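Long-range contacts in NADH oxidoreductase (Mesorhizobium loti, PDB 3PI7), which probably binds NADPH and acts as an oxidoreductase on NAD(P)H, perhaps reducing a quinone: residues Glu86-Ile91 with Asp142-Ile147; Gly105-Phe110 with Ile132-Thr137; Arg191-Val196 with Glu227-Glu232. One frame throughout, in Å; residues are numbered along the deposited sequence. Where two conformers were deposited one is given.

Interactions 1 and 2 lie side by side at the GroES-like sheet, their centres about 8 Å apart, and interaction 3 lies in the Rossmann part, about 34 and 39 Å from them, centre to centre. Strands 86-94 and 107-111 are antiparallel neighbours in one mixed sheet, so the first two contacts share it directly, with Gly-89 O and Val-108 N 2.8 Å apart. Along the chain, interaction 2 is nested within the loop closed by interaction 1; interaction 3 follows, on the other side of the chain's centre, where strand 191-196 belongs to a six-stranded parallel sheet. The contacts thus sample both halves of a medium-chain dehydrogenase/reductase architecture, the second being the probable dinucleotide-binding one.

Interaction 1: residues Glu86-Ile91 with Asp142-Ile147; sequences EGVGTI and DGAAMI
CG of Glu-86 sits between its backbone N and carbonyl carbon (chi1 80°), and the chain runs on extended (chi2 179°), which carries the carboxylate past Ala-144 O, 3.4 Å from Glu-86 CG, to the backbone of Ile-147. There Ile-147 N gives a weak, bent bond to Glu-86 OE1 (3.3 Å, 134° at the hydrogen), and the glutamate and isoleucine side chains run alongside one another in opposite senses. Two waters bridge the same groups. One bridges Glu-86 OE1 and Gly-143 O, 2.9 Å from each, and the other donates to Glu-86 OE2 and Ala-145 O, each at 2.7 Å. The carboxylate is thereby tied to a type I turn, Gly-143 to Met-146, at the end of the short helix. Val-88 packs beside it, CG1 on Ala-144 CB at 3.6 Å. Its CG2 lies over Gly-143 (CG2 to CA 4.0 Å), where a side chain on that glycine would collide with it. Outside the pair, Asn-62 ND2 binds Glu-86 OE2 and Val-148 N binds OE1, while Ser-60 OG bonds Ala-144 O. The turn thus rests on strand 86-94 beside strands 58-60 and 107-111, with helix 298-313 meeting Met-146, a selenomethionine.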
ATOM      1  N   GLU A  86      26.313  12.938  -0.065  1.00 11.88           N
ATOM      2  CA  GLU A  86      26.584  13.656  -1.300  1.00 12.35           C
ATOM      3  C   GLU A  86      27.439  14.899  -1.111  1.00 12.61           C
ATOM      4  O   GLU A  86      27.504  15.480  -0.037  1.00 12.81           O
ATOM      5  CB  GLU A  86      25.288  14.044  -2.070  1.00 15.33           C
ATOM      6  CG  GLU A  86      24.525  15.266  -1.600  1.00 23.02           C
ATOM      7  CD  GLU A  86      23.261  15.677  -2.348  1.00 28.42           C
ATOM      8  OE1 GLU A  86      23.191  15.566  -3.600  1.00 17.91           O
ATOM      9  OE2 GLU A  86      22.341  16.160  -1.655  1.00 21.84           O
ATOM     10  N   GLY A  87      27.994  15.360  -2.217  1.00 10.09           N
ATOM     11  CA  GLY A  87      28.730  16.605  -2.205  1.00 10.22           C
ATOM     12  C   GLY A  87      29.219  16.974  -3.575  1.00 13.36           C
ATOM     13  O   GLY A  87      28.775  16.422  -4.602  1.00 11.58           O
ATOM     14  N   VAL A  88      30.161  17.894  -3.577  1.00 10.22           N
ATOM     15  CA  VAL A  88      30.806  18.323  -4.798  1.00 10.53           C
ATOM     16  C   VAL A  88      32.298  18.342  -4.513  1.00 13.08           C
ATOM     17  O   VAL A  88      32.754  18.714  -3.415  1.00 11.90           O
ATOM     18  CB  VAL A  88      30.272  19.689  -5.311  1.00 14.74           C
ATOM     19  CG1 VAL A  88      30.582  20.804  -4.315  1.00 14.47           C
ATOM     20  CG2 VAL A  88      30.823  20.036  -6.703  1.00 15.31           C
ATOM     21  N   GLY A  89      33.065  18.000  -5.524  1.00 13.26           N
ATOM     22  CA  GLY A  89      34.502  18.064  -5.351  1.00 12.50           C
ATOM     23  C   GLY A  89      35.222  17.709  -6.614  1.00 13.92           C
ATOM     24  O   GLY A  89      34.595  17.492  -7.649  1.00 13.39           O
ATOM     25  N   THR A  90      36.541  17.599  -6.521  1.00 11.68           N
ATOM     26  CA  THR A  90      37.352  17.289  -7.687  1.00 10.55           C
ATOM     27  C   THR A  90      37.930  15.912  -7.532  1.00 12.65           C
ATOM     28  O   THR A  90      38.450  15.591  -6.475  1.00 11.97           O
ATOM     29  CB  THR A  90      38.443  18.342  -7.862  1.00 17.35           C
ATOM     30  OG1 THR A  90      37.799  19.588  -8.172  1.00 22.53           O
ATOM     31  CG2 THR A  90      39.405  18.001  -8.996  1.00 11.25           C
ATOM     32  N   ILE A  91      37.860  15.118  -8.593  1.00  9.54           N
ATOM     33  CA  ILE A  91      38.432  13.754  -8.550  1.00 10.04           C
ATOM     34  C   ILE A  91      39.950  13.818  -8.659  1.00 14.26           C
ATOM     35  O   ILE A  91      40.482  14.330  -9.640  1.00 13.73           O
ATOM     36  CB  ILE A  91      37.815  12.850  -9.637  1.00 11.37           C
ATOM     37  CG1 ILE A  91      36.295  12.658  -9.331  1.00 11.06           C
ATOM     38  CG2 ILE A  91      38.568  11.491  -9.626  1.00 11.79           C
ATOM     39  CD1 ILE A  91      35.494  12.167 -10.437  1.00 10.73           C
ATOM     40  N   ASP A 142      25.867  24.650  -6.492  1.00 31.42           N
ATOM     41  CA  ASP A 142      24.757  23.948  -7.152  1.00 29.99           C
ATOM     42  C   ASP A 142      25.116  22.439  -7.210  1.00 30.32           C
ATOM     43  O   ASP A 142      24.267  21.571  -6.949  1.00 29.12           O
ATOM     44  CB  ASP A 142      24.485  24.566  -8.532  1.00 31.99           C
ATOM     45  CG  ASP A 142      23.846  25.948  -8.427  1.00 34.90           C
ATOM     46  OD1 ASP A 142      23.040  26.163  -7.479  1.00 32.24           O
ATOM     47  OD2 ASP A 142      24.174  26.825  -9.274  1.00 37.55           O
ATOM     48  N   GLY A 143      26.406  22.172  -7.421  1.00 23.57           N
ATOM     49  CA  GLY A 143      26.942  20.819  -7.464  1.00 21.07           C
ATOM     50  C   GLY A 143      26.804  20.023  -6.181  1.00 20.37           C
ATOM     51  O   GLY A 143      26.612  18.815  -6.262  1.00 17.29           O
ATOM     52  N   ALA A 144      26.914  20.648  -4.995  1.00 17.18           N
ATOM     53  CA  ALA A 144      26.902  19.902  -3.745  1.00 17.22           C
ATOM     54  C   ALA A 144      25.558  19.303  -3.411  1.00 19.40           C
ATOM     55  O   ALA A 144      25.514  18.342  -2.668  1.00 18.31           O
ATOM     56  CB  ALA A 144      27.380  20.766  -2.581  1.00 19.06           C
ATOM     57  N   ALA A 145      24.475  19.844  -3.974  1.00 16.41           N
ATOM     58  CA  ALA A 145      23.131  19.350  -3.720  1.00 16.35           C
ATOM     59  C   ALA A 145      22.400  19.011  -5.042  1.00 18.19           C
ATOM     60  O   ALA A 145      21.179  19.000  -5.077  1.00 16.95           O
ATOM     61  CB  ALA A 145      22.362  20.393  -2.938  1.00 18.34           C
HETATM   62  N   MSE A 146      23.177  18.703  -6.096  1.00 13.67           N
HETATM   63  CA  MSE A 146      22.630  18.431  -7.430  0.50 11.75           C
HETATM   64  C   MSE A 146      22.020  17.027  -7.551  1.00 16.48           C
HETATM   65  O   MSE A 146      21.194  16.822  -8.443  1.00 15.71           O
HETATM   66  CB  MSE A 146      23.716  18.646  -8.521  0.50 12.53           C
HETATM   67  CG  MSE A 146      23.211  18.458  -9.964  0.50 17.12           C
HETATM   68 SE   MSE A 146      24.593  18.608 -11.317  0.50 21.99          SE
HETATM   69  CE  MSE A 146      24.749  20.568 -11.262  0.50 18.54           C
ATOM     70  N   ILE A 147      22.391  16.079  -6.716  1.00 14.04           N
ATOM     71  CA  ILE A 147      21.870  14.725  -6.900  1.00 14.60           C
ATOM     72  C   ILE A 147      20.634  14.356  -6.115  1.00 19.72           C
ATOM     73  O   ILE A 147      19.648  14.014  -6.751  1.00 20.12           O
ATOM     74  CB  ILE A 147      23.009  13.682  -6.651  1.00 16.39           C
ATOM     75  CG1 ILE A 147      24.124  13.849  -7.706  1.00 15.68           C
ATOM     76  CG2 ILE A 147      22.479  12.214  -6.610  1.00 16.46           C
ATOM     77  CD1 ILE A 147      25.382  13.073  -7.369  1.00 16.35           C
TER
HETATM   78  O   HOH W   1      25.457  16.337  -5.320  1.00 17.70           O
HETATM   79  O   HOH W   2      20.355  17.402  -3.026  1.00 20.31           O

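Interaction 2: residues Gly105-Phe110 with Ile132-Thr137; sequences GKRVAF and IPLLDT
Strands 107-111 and 131-133 pair antiparallel over two residues each, Ala-109 with Ile-132 as the hydrogen-bonded pair (Ala-109 N to Ile-132 O 3.0 Å, Ile-132 N to Ala-109 O 2.8 Å) and Val-108 with Pro-133 as the non-hydrogen-bonded one. A further bond, Leu-134 N to Arg-107 O (2.9 Å), extends the pairing just past strand 131-133. Arg-107 and Leu-134 carry the side-chain contact, crossing at about a right angle. CG of the arginine is anti to its backbone N (chi1 172°) and the chain bends at chi3 (71°), which sets the guanidinium across the leucine, with Leu-134 CD1 4.0 Å above the centre of its plane. A water in that plane joins Arg-107 NE (2.9 Å) to Leu-134 O (2.7 Å). The charge itself is met by Asp-140, in a salt bridge to Arg-107 NH1, and Val-138 O takes a bond from NH2. Leu-134 sends its other methyl, CD2, to Ala-109 CB at 3.9 Å. Among its neighbours, strand 107-111 lies between strands 86-94 and 131-133 of the GroES-like sheet, and helix 298-313 flanks the outer strand, Gln-309 bonding to Pro-133 O and Leu-135 N.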
ATOM      1  N   GLY A 105      40.510  14.479 -12.375  1.00 13.85           N
ATOM      2  CA  GLY A 105      40.677  15.906 -12.637  1.00 13.64           C
ATOM      3  C   GLY A 105      39.368  16.641 -12.765  1.00 17.25           C
ATOM      4  O   GLY A 105      39.353  17.875 -12.738  1.00 17.34           O
ATOM      5  N   LYS A 106      38.246  15.904 -12.952  1.00 14.41           N
ATOM      6  CA  LYS A 106      36.968  16.548 -13.176  1.00 12.52           C
ATOM      7  C   LYS A 106      36.309  16.913 -11.876  1.00 14.24           C
ATOM      8  O   LYS A 106      36.476  16.241 -10.864  1.00 14.17           O
ATOM      9  CB  LYS A 106      36.045  15.652 -14.030  1.00 13.91           C
ATOM     10  CG  LYS A 106      36.567  15.583 -15.453  1.00 21.22           C
ATOM     11  CD  LYS A 106      35.741  14.697 -16.369  1.00 32.73           C
ATOM     12  CE  LYS A 106      36.274  14.801 -17.788  1.00 37.12           C
ATOM     13  NZ  LYS A 106      36.476  13.457 -18.418  1.00 40.81           N
ATOM     14  N   ARG A 107      35.622  18.050 -11.903  1.00 10.64           N
ATOM     15  CA  ARG A 107      34.841  18.532 -10.797  1.00 11.70           C
ATOM     16  C   ARG A 107      33.471  17.892 -10.942  1.00 14.62           C
ATOM     17  O   ARG A 107      32.870  17.960 -12.024  1.00 15.68           O
ATOM     18  CB  ARG A 107      34.788  20.033 -10.887  1.00 16.03           C
ATOM     19  CG  ARG A 107      33.860  20.701  -9.929  1.00 20.34           C
ATOM     20  CD  ARG A 107      33.927  22.174 -10.283  1.00 30.21           C
ATOM     21  NE  ARG A 107      33.274  22.521 -11.559  1.00 23.41           N
ATOM     22  CZ  ARG A 107      32.394  23.510 -11.658  1.00 37.03           C
ATOM     23  NH1 ARG A 107      32.076  24.233 -10.590  1.00 21.21           N
ATOM     24  NH2 ARG A 107      31.810  23.775 -12.822  1.00 29.41           N
ATOM     25  N   VAL A 108      33.024  17.198  -9.899  1.00 11.88           N
ATOM     26  CA  VAL A 108      31.804  16.420  -9.979  1.00 10.12           C
ATOM     27  C   VAL A 108      30.895  16.629  -8.807  1.00 14.09           C
ATOM     28  O   VAL A 108      31.355  16.891  -7.692  1.00 15.45           O
ATOM     29  CB  VAL A 108      32.121  14.877 -10.056  1.00 13.75           C
ATOM     30  CG1 VAL A 108      32.822  14.481 -11.356  1.00 13.21           C
ATOM     31  CG2 VAL A 108      32.909  14.396  -8.831  1.00 12.87           C
ATOM     32  N   ALA A 109      29.607  16.456  -9.053  1.00 12.52           N
ATOM     33  CA  ALA A 109      28.629  16.251  -7.993  1.00 11.90           C
ATOM     34  C   ALA A 109      28.711  14.763  -7.726  1.00 13.12           C
ATOM     35  O   ALA A 109      28.894  13.998  -8.686  1.00 12.66           O
ATOM     36  CB  ALA A 109      27.241  16.647  -8.467  1.00 13.63           C
ATOM     37  N   PHE A 110      28.649  14.313  -6.472  1.00  8.84           N
ATOM     38  CA  PHE A 110      28.771  12.877  -6.288  1.00  8.44           C
ATOM     39  C   PHE A 110      27.866  12.371  -5.178  1.00 12.96           C
ATOM     40  O   PHE A 110      27.527  13.127  -4.275  1.00 13.29           O
ATOM     41  CB  PHE A 110      30.219  12.470  -6.005  1.00 10.08           C
ATOM     42  CG  PHE A 110      30.739  13.010  -4.703  1.00 10.32           C
ATOM     43  CD1 PHE A 110      31.321  14.273  -4.637  1.00 12.64           C
ATOM     44  CD2 PHE A 110      30.679  12.246  -3.545  1.00 11.04           C
ATOM     45  CE1 PHE A 110      31.788  14.787  -3.416  1.00 13.27           C
ATOM     46  CE2 PHE A 110      31.117  12.768  -2.327  1.00 11.63           C
ATOM     47  CZ  PHE A 110      31.682  14.027  -2.279  1.00 11.65           C
ATOM     48  N   ILE A 132      28.615  13.141 -11.348  1.00 13.70           N
ATOM     49  CA  ILE A 132      28.120  13.931 -12.470  1.00 15.19           C
ATOM     50  C   ILE A 132      29.151  14.993 -12.749  1.00 17.61           C
ATOM     51  O   ILE A 132      29.258  15.932 -11.955  1.00 17.00           O
ATOM     52  CB  ILE A 132      26.725  14.564 -12.191  1.00 18.21           C
ATOM     53  CG1 ILE A 132      25.641  13.516 -11.873  1.00 19.31           C
ATOM     54  CG2 ILE A 132      26.320  15.529 -13.313  1.00 19.05           C
ATOM     55  CD1 ILE A 132      24.315  14.132 -11.374  1.00 21.75           C
ATOM     56  N   PRO A 133      29.939  14.875 -13.839  1.00 16.27           N
ATOM     57  CA  PRO A 133      30.895  15.937 -14.142  1.00 17.69           C
ATOM     58  C   PRO A 133      30.116  17.216 -14.373  1.00 22.54           C
ATOM     59  O   PRO A 133      29.101  17.234 -15.085  1.00 22.33           O
ATOM     60  CB  PRO A 133      31.618  15.435 -15.390  1.00 19.50           C
ATOM     61  CG  PRO A 133      31.363  13.935 -15.415  1.00 23.84           C
ATOM     62  CD  PRO A 133      29.961  13.823 -14.872  1.00 19.63           C
ATOM     63  N   LEU A 134      30.512  18.255 -13.678  1.00 18.36           N
ATOM     64  CA  LEU A 134      29.760  19.468 -13.851  1.00 19.30           C
ATOM     65  C   LEU A 134      30.219  20.211 -15.059  1.00 25.43           C
ATOM     66  O   LEU A 134      31.420  20.169 -15.417  1.00 23.33           O
ATOM     67  CB  LEU A 134      29.888  20.365 -12.616  1.00 19.50           C
ATOM     68  CG  LEU A 134      29.535  19.761 -11.265  1.00 24.74           C
ATOM     69  CD1 LEU A 134      29.803  20.773 -10.164  1.00 27.41           C
ATOM     70  CD2 LEU A 134      28.094  19.297 -11.224  1.00 23.23           C
ATOM     71  N   LEU A 135      29.276  20.893 -15.715  0.50 22.50           N
ATOM     72  CA  LEU A 135      29.585  21.782 -16.833  0.50 23.11           C
ATOM     73  C   LEU A 135      30.565  22.821 -16.293  0.50 27.64           C
ATOM     74  O   LEU A 135      30.448  23.195 -15.123  0.50 26.04           O
ATOM     75  CB  LEU A 135      28.288  22.422 -17.335  0.50 22.86           C
ATOM     76  CG  LEU A 135      28.381  23.446 -18.449  0.50 27.34           C
ATOM     77  CD1 LEU A 135      28.724  22.792 -19.789  0.50 27.29           C
ATOM     78  CD2 LEU A 135      27.096  24.177 -18.570  0.50 30.21           C
ATOM     79  N   ASP A 136      31.554  23.227 -17.102  1.00 25.96           N
ATOM     80  CA  ASP A 136      32.620  24.163 -16.694  1.00 26.48           C
ATOM     81  C   ASP A 136      32.110  25.485 -16.081  1.00 32.39           C
ATOM     82  O   ASP A 136      32.794  26.049 -15.219  1.00 32.75           O
ATOM     83  CB  ASP A 136      33.528  24.475 -17.893  1.00 28.13           C
ATOM     84  CG  ASP A 136      32.787  25.119 -19.059  1.00 35.11           C
ATOM     85  OD1 ASP A 136      31.827  24.491 -19.582  1.00 35.81           O
ATOM     86  OD2 ASP A 136      33.164  26.238 -19.453  1.00 32.76           O
ATOM     87  N   THR A 137      30.903  25.935 -16.487  1.00 27.28           N
ATOM     88  CA  THR A 137      30.287  27.188 -16.051  1.00 26.97           C
ATOM     89  C   THR A 137      29.259  27.012 -14.894  1.00 30.08           C
ATOM     90  O   THR A 137      28.730  28.014 -14.402  1.00 28.45           O
ATOM     91  CB  THR A 137      29.654  27.885 -17.253  1.00 30.11           C
ATOM     92  OG1 THR A 137      28.664  27.035 -17.841  1.00 29.93           O
ATOM     93  CG2 THR A 137      30.687  28.270 -18.291  1.00 28.11           C
TER
HETATM   94  O   HOH W   3      33.384  21.514 -14.242  1.00 31.85           O

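Interaction 3: residues Arg191-Val196 with Glu227-Glu232; sequences RPIVTV and EVMKAE
Arg-191 opens strand 191-196 and meets Glu-232, the last residue of helix 221-232, in a salt bridge in the Rossmann fold, where the strand begins and the helix ends. Strand and helix run antiparallel (170° between directions), their axes 11.0 Å apart: the helix belongs to the crossover from strand 212-215 to strand 236-239, and on its way it covers strand 191-196. The bend of the arginine chain at chi3 (66°) brings NE round to the carboxylate, which NE and NH2 take in a side-on, two-pronged grip. NE gives its hydrogen to Glu-232 OE1 (2.9 Å), approaching on the syn side and somewhat out of the carboxylate plane, whereas NH2 reaches the syn lone pair of OE2, also at 2.9 Å and nearly straight. With guanidinium and carboxylate planes only 17° apart, the two groups lie edge to edge, nearly in one plane. OE2 takes a second bond from His-212 NE2 of strand 212-215, so one oxygen is held by two donors. Were this glutamate an alanine, the Arg-191 guanidinium would probably lose its mate and be free to swing, and His-212 would lose this acceptor.

Next comes Pro-192, which faces the other side of the sheet, toward helix 176-188. Ile-193 turns back to helix 221-232 and makes the apolar part of the contact. Its CD1 meets Val-228 CG1 tip to tip at 4.0 Å, and its CG2 touches CE of the selenomethionine Met-229 at 3.8 Å, the bent chain of which folds back toward the strand. Val-194 again faces helix 176-188, in keeping with the alternation of a strand. The salt bridge and the apolar patch meet at one methyl: Ile-193 CD1 lies 3.7 Å from Glu-232 CB.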
ATOM      1  N   ARG A 191      -0.936  21.566  -8.931  1.00 16.00           N
ATOM      2  CA  ARG A 191      -1.415  22.254  -7.738  1.00 14.19           C
ATOM      3  C   ARG A 191      -1.018  21.526  -6.478  1.00 15.72           C
ATOM      4  O   ARG A 191      -1.744  20.676  -5.989  1.00 15.70           O
ATOM      5  CB  ARG A 191      -2.928  22.387  -7.829  1.00 14.98           C
ATOM      6  CG  ARG A 191      -3.332  23.304  -8.962  1.00 13.79           C
ATOM      7  CD  ARG A 191      -4.834  23.269  -9.197  1.00 16.78           C
ATOM      8  NE  ARG A 191      -5.592  23.822  -8.066  1.00 18.03           N
ATOM      9  CZ  ARG A 191      -5.871  25.113  -7.914  1.00 21.81           C
ATOM     10  NH1 ARG A 191      -5.413  26.008  -8.785  1.00 14.34           N
ATOM     11  NH2 ARG A 191      -6.584  25.524  -6.873  1.00 15.79           N
ATOM     12  N   PRO A 192       0.103  21.931  -5.883  1.00 13.74           N
ATOM     13  CA  PRO A 192       0.569  21.227  -4.687  1.00 13.29           C
ATOM     14  C   PRO A 192      -0.260  21.561  -3.470  1.00 17.58           C
ATOM     15  O   PRO A 192      -0.596  22.717  -3.236  1.00 16.16           O
ATOM     16  CB  PRO A 192       2.020  21.724  -4.516  1.00 13.28           C
ATOM     17  CG  PRO A 192       2.381  22.323  -5.832  1.00 18.34           C
ATOM     18  CD  PRO A 192       1.117  22.876  -6.381  1.00 15.34           C
ATOM     19  N   ILE A 193      -0.532  20.541  -2.665  1.00 13.49           N
ATOM     20  CA  ILE A 193      -1.220  20.697  -1.388  1.00 13.74           C
ATOM     21  C   ILE A 193      -0.178  20.283  -0.395  1.00 15.36           C
ATOM     22  O   ILE A 193       0.209  19.115  -0.410  1.00 12.26           O
ATOM     23  CB  ILE A 193      -2.494  19.823  -1.330  1.00 16.37           C
ATOM     24  CG1 ILE A 193      -3.531  20.249  -2.387  1.00 15.95           C
ATOM     25  CG2 ILE A 193      -3.093  19.776   0.104  1.00 14.28           C
ATOM     26  CD1 ILE A 193      -4.524  19.061  -2.734  1.00 16.21           C
ATOM     27  N   VAL A 194       0.296  21.194   0.467  1.00 13.49           N
ATOM     28  CA  VAL A 194       1.363  20.784   1.352  1.00 13.76           C
ATOM     29  C   VAL A 194       1.023  21.092   2.787  1.00 16.59           C
ATOM     30  O   VAL A 194       0.268  22.014   3.057  1.00 16.13           O
ATOM     31  CB  VAL A 194       2.746  21.396   0.957  1.00 18.03           C
ATOM     32  CG1 VAL A 194       3.089  21.106  -0.508  1.00 17.43           C
ATOM     33  CG2 VAL A 194       2.816  22.893   1.247  1.00 18.24           C
ATOM     34  N   THR A 195       1.584  20.319   3.698  1.00 14.84           N
ATOM     35  CA  THR A 195       1.378  20.564   5.125  1.00 16.19           C
ATOM     36  C   THR A 195       2.665  21.087   5.761  1.00 21.62           C
ATOM     37  O   THR A 195       3.772  20.656   5.399  1.00 23.04           O
ATOM     38  CB  THR A 195       0.884  19.306   5.857  1.00 19.86           C
ATOM     39  OG1 THR A 195       1.960  18.377   5.860  1.00 23.10           O
ATOM     40  CG2 THR A 195      -0.394  18.696   5.228  1.00 21.08           C
ATOM     41  N   VAL A 196       2.516  22.014   6.711  1.00 17.10           N
ATOM     42  CA  VAL A 196       3.609  22.599   7.506  1.00 17.75           C
ATOM     43  C   VAL A 196       3.266  22.546   9.003  1.00 21.97           C
ATOM     44  O   VAL A 196       2.125  22.284   9.347  1.00 21.59           O
ATOM     45  CB  VAL A 196       3.926  24.054   7.072  1.00 22.40           C
ATOM     46  CG1 VAL A 196       4.411  24.101   5.637  1.00 23.07           C
ATOM     47  CG2 VAL A 196       2.728  24.973   7.272  1.00 22.39           C
ATOM     48  N   GLU A 227     -12.128  19.519   3.257  1.00 15.39           N
ATOM     49  CA  GLU A 227     -12.628  20.527   2.310  1.00 13.73           C
ATOM     50  C   GLU A 227     -11.685  20.635   1.130  1.00 16.42           C
ATOM     51  O   GLU A 227     -12.126  20.653  -0.015  1.00 16.77           O
ATOM     52  CB  GLU A 227     -12.789  21.886   2.996  1.00 14.97           C
ATOM     53  CG  GLU A 227     -13.985  21.964   3.942  1.00 20.03           C
ATOM     54  CD  GLU A 227     -14.043  23.250   4.739  1.00 34.70           C
ATOM     55  OE1 GLU A 227     -13.421  24.246   4.311  1.00 30.92           O
ATOM     56  OE2 GLU A 227     -14.769  23.286   5.759  1.00 34.37           O
ATOM     57  N   VAL A 228     -10.384  20.624   1.401  1.00 13.69           N
ATOM     58  CA  VAL A 228      -9.385  20.733   0.320  1.00 12.59           C
ATOM     59  C   VAL A 228      -9.392  19.452  -0.542  1.00 15.81           C
ATOM     60  O   VAL A 228      -9.287  19.536  -1.766  1.00 15.61           O
ATOM     61  CB  VAL A 228      -7.978  21.045   0.904  1.00 14.84           C
ATOM     62  CG1 VAL A 228      -6.922  21.036  -0.207  1.00 14.87           C
ATOM     63  CG2 VAL A 228      -8.000  22.408   1.610  1.00 15.46           C
HETATM   64  N   MSE A 229      -9.465  18.268   0.090  1.00 13.80           N
HETATM   65  CA  MSE A 229      -9.510  17.021  -0.669  1.00 14.10           C
HETATM   66  C   MSE A 229     -10.715  16.981  -1.574  1.00 17.93           C
HETATM   67  O   MSE A 229     -10.590  16.530  -2.694  1.00 17.69           O
HETATM   68  CB  MSE A 229      -9.556  15.785   0.252  1.00 14.93           C
HETATM   69  CG  MSE A 229      -8.339  15.631   1.088  1.00 18.01           C
HETATM   70 SE   MSE A 229      -6.701  15.492   0.145  0.75 21.63          SE
HETATM   71  CE  MSE A 229      -6.039  17.318   0.401  1.00 19.84           C
ATOM     72  N   LYS A 230     -11.876  17.473  -1.102  1.00 17.31           N
ATOM     73  CA  LYS A 230     -13.089  17.467  -1.924  1.00 17.29           C
ATOM     74  C   LYS A 230     -12.916  18.428  -3.104  1.00 19.26           C
ATOM     75  O   LYS A 230     -13.290  18.099  -4.226  1.00 18.53           O
ATOM     76  CB  LYS A 230     -14.317  17.853  -1.083  1.00 20.50           C
ATOM     77  CG  LYS A 230     -15.644  17.757  -1.849  1.00 29.60           C
ATOM     78  CD  LYS A 230     -16.869  18.010  -0.968  1.00 42.81           C
ATOM     79  CE  LYS A 230     -18.153  18.166  -1.768  1.00 57.02           C
ATOM     80  NZ  LYS A 230     -18.645  16.879  -2.341  1.00 64.60           N
ATOM     81  N   ALA A 231     -12.340  19.607  -2.839  1.00 15.71           N
ATOM     82  CA  ALA A 231     -12.183  20.658  -3.846  1.00 15.07           C
ATOM     83  C   ALA A 231     -11.140  20.301  -4.919  1.00 17.39           C
ATOM     84  O   ALA A 231     -11.339  20.578  -6.113  1.00 16.40           O
ATOM     85  CB  ALA A 231     -11.810  21.966  -3.164  1.00 17.07           C
ATOM     86  N   GLU A 232     -10.062  19.633  -4.514  1.00 13.46           N
ATOM     87  CA  GLU A 232      -8.907  19.412  -5.406  1.00 11.82           C
ATOM     88  C   GLU A 232      -8.806  18.006  -5.983  1.00 17.51           C
ATOM     89  O   GLU A 232      -8.179  17.843  -7.028  1.00 16.09           O
ATOM     90  CB  GLU A 232      -7.603  19.735  -4.665  1.00 12.59           C
ATOM     91  CG  GLU A 232      -7.467  21.203  -4.266  1.00 12.23           C
ATOM     92  CD  GLU A 232      -7.301  22.220  -5.382  1.00 30.81           C
ATOM     93  OE1 GLU A 232      -6.931  21.823  -6.510  1.00 18.97           O
ATOM     94  OE2 GLU A 232      -7.519  23.427  -5.116  1.00 19.51           O
TER